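ATP synthase subunit s, mitochondrial (Bos taurus, PDB 3E4G) helps regulate the mitochondrial ATP synthase, being needed for its proton conduction and blocking a proton leak through an alternative exit pathway. Local coordinates at residues A[98-110]-A[128-140]. The protein carries 1 engineered substitution. Residues are numbered along the deposited sequence; the frame is centred on the assembly and turned at random. Where two conformers were deposited one is given.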
loop_
_atom_site.group_PDB
_atom_site.type_symbol
_atom_site.label_atom_id
_atom_site.label_comp_id
_atom_site.label_asym_id
_atom_site.label_seq_id
_atom_site.Cartn_x
_atom_site.Cartn_y
_atom_site.Cartn_z
ATOM N N ILE A 98 -10.540 0.830 0.541
ATOM C CA ILE A 98 -9.638 1.240 -0.578
ATOM C C ILE A 98 -10.504 1.556 -1.785
ATOM O O ILE A 98 -11.493 0.820 -2.052
ATOM C CB ILE A 98 -8.525 0.134 -0.834
ATOM C CG1 ILE A 98 -7.612 0.056 0.361
ATOM C CG2 ILE A 98 -7.796 0.308 -2.213
ATOM C CD1 ILE A 98 -6.247 -0.541 0.307
ATOM N N GLU A 99 -10.116 2.530 -2.553
ATOM C CA GLU A 99 -10.759 2.856 -3.826
ATOM C C GLU A 99 -9.654 3.229 -4.859
ATOM O O GLU A 99 -8.464 3.352 -4.530
ATOM C CB GLU A 99 -11.729 4.047 -3.639
ATOM C CG GLU A 99 -12.781 3.895 -2.637
ATOM C CD GLU A 99 -13.670 5.062 -2.502
ATOM O OE1 GLU A 99 -13.543 6.009 -3.292
ATOM O OE2 GLU A 99 -14.527 5.096 -1.575
ATOM N N ASP A 100 -10.111 3.499 -6.059
ATOM C CA ASP A 100 -9.205 3.946 -7.119
ATOM C C ASP A 100 -8.376 5.157 -6.685
ATOM O O ASP A 100 -7.200 5.251 -7.038
ATOM C CB ASP A 100 -9.985 4.272 -8.380
ATOM C CG ASP A 100 -10.590 3.070 -9.042
ATOM O OD1 ASP A 100 -10.114 1.928 -8.817
ATOM O OD2 ASP A 100 -11.523 3.276 -9.901
ATOM N N GLY A 101 -9.011 6.073 -5.950
ATOM C CA GLY A 101 -8.273 7.268 -5.554
ATOM C C GLY A 101 -7.077 6.938 -4.631
ATOM O O GLY A 101 -6.072 7.664 -4.665
ATOM N N CYS A 102 -7.165 5.872 -3.856
ATOM C CA CYS A 102 -6.068 5.434 -2.990
ATOM C C CYS A 102 -4.888 4.980 -3.869
ATOM O O CYS A 102 -3.718 5.313 -3.625
ATOM C CB CYS A 102 -6.502 4.262 -2.104
ATOM S SG CYS A 102 -7.972 4.648 -1.055
ATOM N N LEU A 103 -5.210 4.171 -4.899
ATOM C CA LEU A 103 -4.189 3.652 -5.819
ATOM C C LEU A 103 -3.561 4.793 -6.627
ATOM O O LEU A 103 -2.353 4.829 -6.864
ATOM C CB LEU A 103 -4.766 2.602 -6.740
ATOM C CG LEU A 103 -5.321 1.368 -5.976
ATOM C CD1 LEU A 103 -5.886 0.362 -6.978
ATOM C CD2 LEU A 103 -4.272 0.719 -5.095
ATOM N N GLU A 104 -4.392 5.780 -7.042
ATOM C CA GLU A 104 -3.916 6.969 -7.729
ATOM C C GLU A 104 -2.943 7.717 -6.803
ATOM O O GLU A 104 -1.823 8.107 -7.249
ATOM C CB GLU A 104 -5.068 7.846 -8.162
ATOM C CG GLU A 104 -5.866 7.239 -9.269
ATOM C CD GLU A 104 -7.236 7.826 -9.493
ATOM O OE1 GLU A 104 -7.697 8.637 -8.685
ATOM O OE2 GLU A 104 -7.859 7.435 -10.474
ATOM N N ARG A 105 -3.326 7.981 -5.558
ATOM C CA ARG A 105 -2.468 8.681 -4.634
ATOM C C ARG A 105 -1.109 7.986 -4.468
ATOM O O ARG A 105 -0.038 8.595 -4.502
ATOM C CB ARG A 105 -3.192 8.825 -3.263
ATOM C CG ARG A 105 -2.509 9.614 -2.136
ATOM C CD ARG A 105 -3.376 9.712 -0.867
ATOM N NE ARG A 105 -4.558 10.504 -1.095
ATOM C CZ ARG A 105 -4.588 11.866 -1.268
ATOM N NH1 ARG A 105 -3.528 12.602 -0.939
ATOM N NH2 ARG A 105 -5.654 12.433 -1.698
ATOM N N LEU A 106 -1.174 6.660 -4.300
ATOM C CA LEU A 106 0.095 5.859 -4.186
ATOM C C LEU A 106 0.953 6.010 -5.441
ATOM O O LEU A 106 2.184 6.162 -5.376
ATOM C CB LEU A 106 -0.240 4.415 -4.008
ATOM C CG LEU A 106 -0.722 4.001 -2.582
ATOM C CD1 LEU A 106 -1.276 2.580 -2.649
ATOM C CD2 LEU A 106 0.382 4.063 -1.598
ATOM N N SER A 107 0.312 5.910 -6.604
ATOM C CA SER A 107 1.041 5.874 -7.893
ATOM C C SER A 107 1.798 7.165 -8.121
ATOM O O SER A 107 2.763 7.157 -8.910
ATOM C CB SER A 107 0.104 5.615 -9.038
ATOM O OG SER A 107 -0.711 6.749 -9.345
ATOM N N GLN A 108 1.340 8.273 -7.546
ATOM C CA GLN A 108 1.938 9.599 -7.728
ATOM C C GLN A 108 3.081 9.932 -6.804
ATOM O O GLN A 108 3.710 10.979 -6.923
ATOM C CB GLN A 108 0.807 10.679 -7.601
ATOM C CG GLN A 108 -0.137 10.597 -8.795
ATOM C CD GLN A 108 0.494 11.000 -10.001
ATOM O OE1 GLN A 108 0.264 10.398 -11.120
ATOM N NE2 GLN A 108 1.268 12.057 -10.012
ATOM N N LEU A 109 3.368 9.022 -5.842
ATOM C CA LEU A 109 4.460 9.259 -4.900
ATOM C C LEU A 109 5.757 8.818 -5.586
ATOM O O LEU A 109 5.979 7.611 -5.802
ATOM C CB LEU A 109 4.211 8.471 -3.619
ATOM C CG LEU A 109 3.070 9.059 -2.760
ATOM C CD1 LEU A 109 2.834 8.137 -1.585
ATOM C CD2 LEU A 109 3.424 10.531 -2.324
ATOM N N GLU A 110 6.626 9.783 -5.932
ATOM C CA GLU A 110 7.860 9.445 -6.653
ATOM C C GLU A 110 8.733 8.499 -5.862
ATOM O O GLU A 110 9.458 7.692 -6.444
ATOM C CB GLU A 110 8.661 10.713 -7.044
ATOM C CG GLU A 110 7.872 11.559 -8.061
ATOM C CD GLU A 110 8.777 12.574 -8.738
ATOM O OE1 GLU A 110 9.475 13.342 -8.036
ATOM O OE2 GLU A 110 8.752 12.604 -9.966
ATOM N N THR A 128 -11.359 -0.532 -9.453
ATOM C CA THR A 128 -11.750 -0.733 -10.854
ATOM C C THR A 128 -10.545 -0.665 -11.739
ATOM O O THR A 128 -9.386 -0.413 -11.343
ATOM C CB THR A 128 -12.821 0.339 -11.311
ATOM O OG1 THR A 128 -12.126 1.555 -11.718
ATOM C CG2 THR A 128 -13.871 0.591 -10.287
ATOM N N ASP A 129 -10.818 -0.815 -13.053
ATOM C CA ASP A 129 -9.780 -0.711 -14.049
ATOM C C ASP A 129 -8.987 0.578 -13.899
ATOM O O ASP A 129 -7.769 0.600 -14.171
ATOM C CB ASP A 129 -10.386 -0.785 -15.456
ATOM C CG ASP A 129 -11.301 -2.044 -15.649
ATOM O OD1 ASP A 129 -12.432 -2.026 -15.086
ATOM O OD2 ASP A 129 -10.810 -3.026 -16.234
ATOM N N LYS A 130 -9.629 1.677 -13.554
ATOM C CA LYS A 130 -8.924 2.970 -13.422
ATOM C C LYS A 130 -7.837 2.949 -12.373
ATOM O O LYS A 130 -6.729 3.474 -12.560
ATOM C CB LYS A 130 -9.931 4.081 -13.075
ATOM C CG LYS A 130 -9.460 5.452 -13.022
ATOM C CD LYS A 130 -10.626 6.452 -12.886
ATOM C CE LYS A 130 -11.070 6.468 -11.528
ATOM N NZ LYS A 130 -10.625 7.615 -10.763
ATOM N N GLY A 131 -8.127 2.369 -11.217
ATOM C CA GLY A 131 -7.132 2.302 -10.174
ATOM C C GLY A 131 -5.954 1.413 -10.559
ATOM O O GLY A 131 -4.810 1.700 -10.236
ATOM N N ILE A 132 -6.273 0.309 -11.222
ATOM C CA ILE A 132 -5.188 -0.597 -11.659
ATOM C C ILE A 132 -4.294 0.090 -12.644
ATOM O O ILE A 132 -3.057 -0.008 -12.580
ATOM C CB ILE A 132 -5.788 -1.923 -12.209
ATOM C CG1 ILE A 132 -6.604 -2.687 -11.147
ATOM C CG2 ILE A 132 -4.669 -2.795 -12.820
ATOM C CD1 ILE A 132 -5.879 -2.937 -9.865
ATOM N N ILE A 133 -4.857 0.764 -13.639
ATOM C CA ILE A 133 -4.046 1.331 -14.687
ATOM C C ILE A 133 -3.103 2.437 -14.118
ATOM O O ILE A 133 -2.004 2.564 -14.618
ATOM C CB ILE A 133 -4.983 1.867 -15.835
ATOM C CG1 ILE A 133 -5.607 0.721 -16.579
ATOM C CG2 ILE A 133 -4.218 2.770 -16.805
ATOM C CD1 ILE A 133 -4.600 0.082 -17.589
ATOM N N ALA A 134 -3.506 3.099 -13.031
ATOM C CA ALA A 134 -2.661 4.050 -12.381
ATOM C C ALA A 134 -1.274 3.469 -11.936
ATOM O O ALA A 134 -0.275 4.174 -11.838
ATOM C CB ALA A 134 -3.381 4.693 -11.236
ATOM N N LEU A 135 -1.274 2.159 -11.665
ATOM C CA LEU A 135 -0.039 1.490 -11.200
ATOM C C LEU A 135 1.061 1.461 -12.228
ATOM O O LEU A 135 2.209 1.107 -11.883
ATOM C CB LEU A 135 -0.350 0.084 -10.697
ATOM C CG LEU A 135 -1.446 0.048 -9.615
ATOM C CD1 LEU A 135 -1.794 -1.447 -9.327
ATOM C CD2 LEU A 135 -1.010 0.869 -8.334
ATOM N N HIS A 136 0.753 1.834 -13.474
ATOM C CA HIS A 136 1.833 1.886 -14.493
ATOM C C HIS A 136 2.932 2.884 -14.102
ATOM O O HIS A 136 4.075 2.737 -14.585
ATOM C CB HIS A 136 1.280 2.203 -15.874
ATOM C CG HIS A 136 0.975 3.598 -16.112
ATOM N ND1 HIS A 136 -0.210 4.217 -15.799
ATOM C CD2 HIS A 136 1.722 4.505 -16.775
ATOM C CE1 HIS A 136 -0.133 5.492 -16.200
ATOM N NE2 HIS A 136 1.050 5.700 -16.762
ATOM N N HIS A 137 2.665 3.814 -13.212
ATOM C CA HIS A 137 3.731 4.745 -12.777
ATOM C C HIS A 137 4.771 4.042 -11.921
ATOM O O HIS A 137 5.855 4.630 -11.699
ATOM C CB HIS A 137 3.152 5.907 -11.984
ATOM C CG HIS A 137 2.326 6.794 -12.844
ATOM N ND1 HIS A 137 2.832 7.577 -13.913
ATOM C CD2 HIS A 137 1.025 6.997 -12.816
ATOM C CE1 HIS A 137 1.826 8.151 -14.518
ATOM N NE2 HIS A 137 0.729 7.934 -13.810
ATOM N N PHE A 138 4.507 2.847 -11.401
ATOM C CA PHE A 138 5.507 2.042 -10.679
ATOM C C PHE A 138 6.391 1.384 -11.699
ATOM O O PHE A 138 6.276 0.214 -12.055
ATOM C CB PHE A 138 4.827 1.067 -9.720
ATOM C CG PHE A 138 4.141 1.688 -8.561
ATOM C CD1 PHE A 138 4.311 3.016 -8.150
ATOM C CD2 PHE A 138 3.321 0.879 -7.730
ATOM C CE1 PHE A 138 3.750 3.484 -7.007
ATOM C CE2 PHE A 138 2.728 1.392 -6.596
ATOM C CZ PHE A 138 2.937 2.692 -6.231
ATOM N N ARG A 139 7.333 2.215 -12.226
ATOM C CA ARG A 139 8.107 1.854 -13.421
ATOM C C ARG A 139 9.033 0.713 -13.200
ATOM O O ARG A 139 9.543 0.132 -14.163
ATOM C CB ARG A 139 8.824 3.106 -13.971
ATOM C CG ARG A 139 9.789 3.755 -12.992
ATOM C CD ARG A 139 10.382 5.008 -13.602
ATOM N NE ARG A 139 11.278 5.741 -12.682
ATOM C CZ ARG A 139 10.866 6.627 -11.807
ATOM N NH1 ARG A 139 9.591 6.959 -11.699
ATOM N NH2 ARG A 139 11.732 7.173 -10.955
ATOM N N ASN A 140 9.361 0.373 -11.928
ATOM C CA ASN A 140 10.250 -0.724 -11.571
ATOM C C ASN A 140 9.517 -1.972 -11.157
ATOM O O ASN A 140 10.142 -2.968 -10.736
ATOM C CB ASN A 140 11.197 -0.292 -10.467
ATOM C CG ASN A 140 12.035 0.903 -10.878
ATOM O OD1 ASN A 140 11.992 1.953 -10.162
ATOM N ND2 ASN A 140 12.714 0.816 -11.980
HETATM O O HOH W 1 -10.299 9.154 -7.970
#
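D100 grips the start of helix 129-134 with both carboxylate oxygens. T128 N gives its hydrogen to D100 OD1 at 2.8 Å, almost straight at 175°. D100 OD2 accepts the T128 hydroxyl through its syn lone pair, OG1 to OD2 2.6 Å. The two helices, 100-107 and 129-134, belong to consecutive leucine-rich repeats (LRR 3 and LRR 4) and run nearly parallel, 11° apart, on one side of the sheet. T128 holds OG1 between its backbone N and carbonyl carbon (chi1 84°), where the same oxygen also caps the helix by accepting K130 N. With an alanine here in place of D100, T128 N and OG1 would probably lose both acceptors, and the first turn of helix 129-134 its tie to helix 100-107. G131 lets the backbones close in, with CA of D100 and CA of G131 4.0 Å apart; a CB there would collide with the D100 carboxylate. One turn further along the seam K130 bends at its last two torsions, bringing NZ to the syn side of E104 OE2 in a 2.8 Å salt bridge. On the sheet-facing side, L103 lies over the G131 carbonyl and meets I132 and L135, all three touching I121 of strand 118-122. S107 packs CB on A134 O at 3.2 Å while its OG bonds back to E104 O. At the far end the F138 ring presents its edge to L106 O, 3.5 Å from CE1.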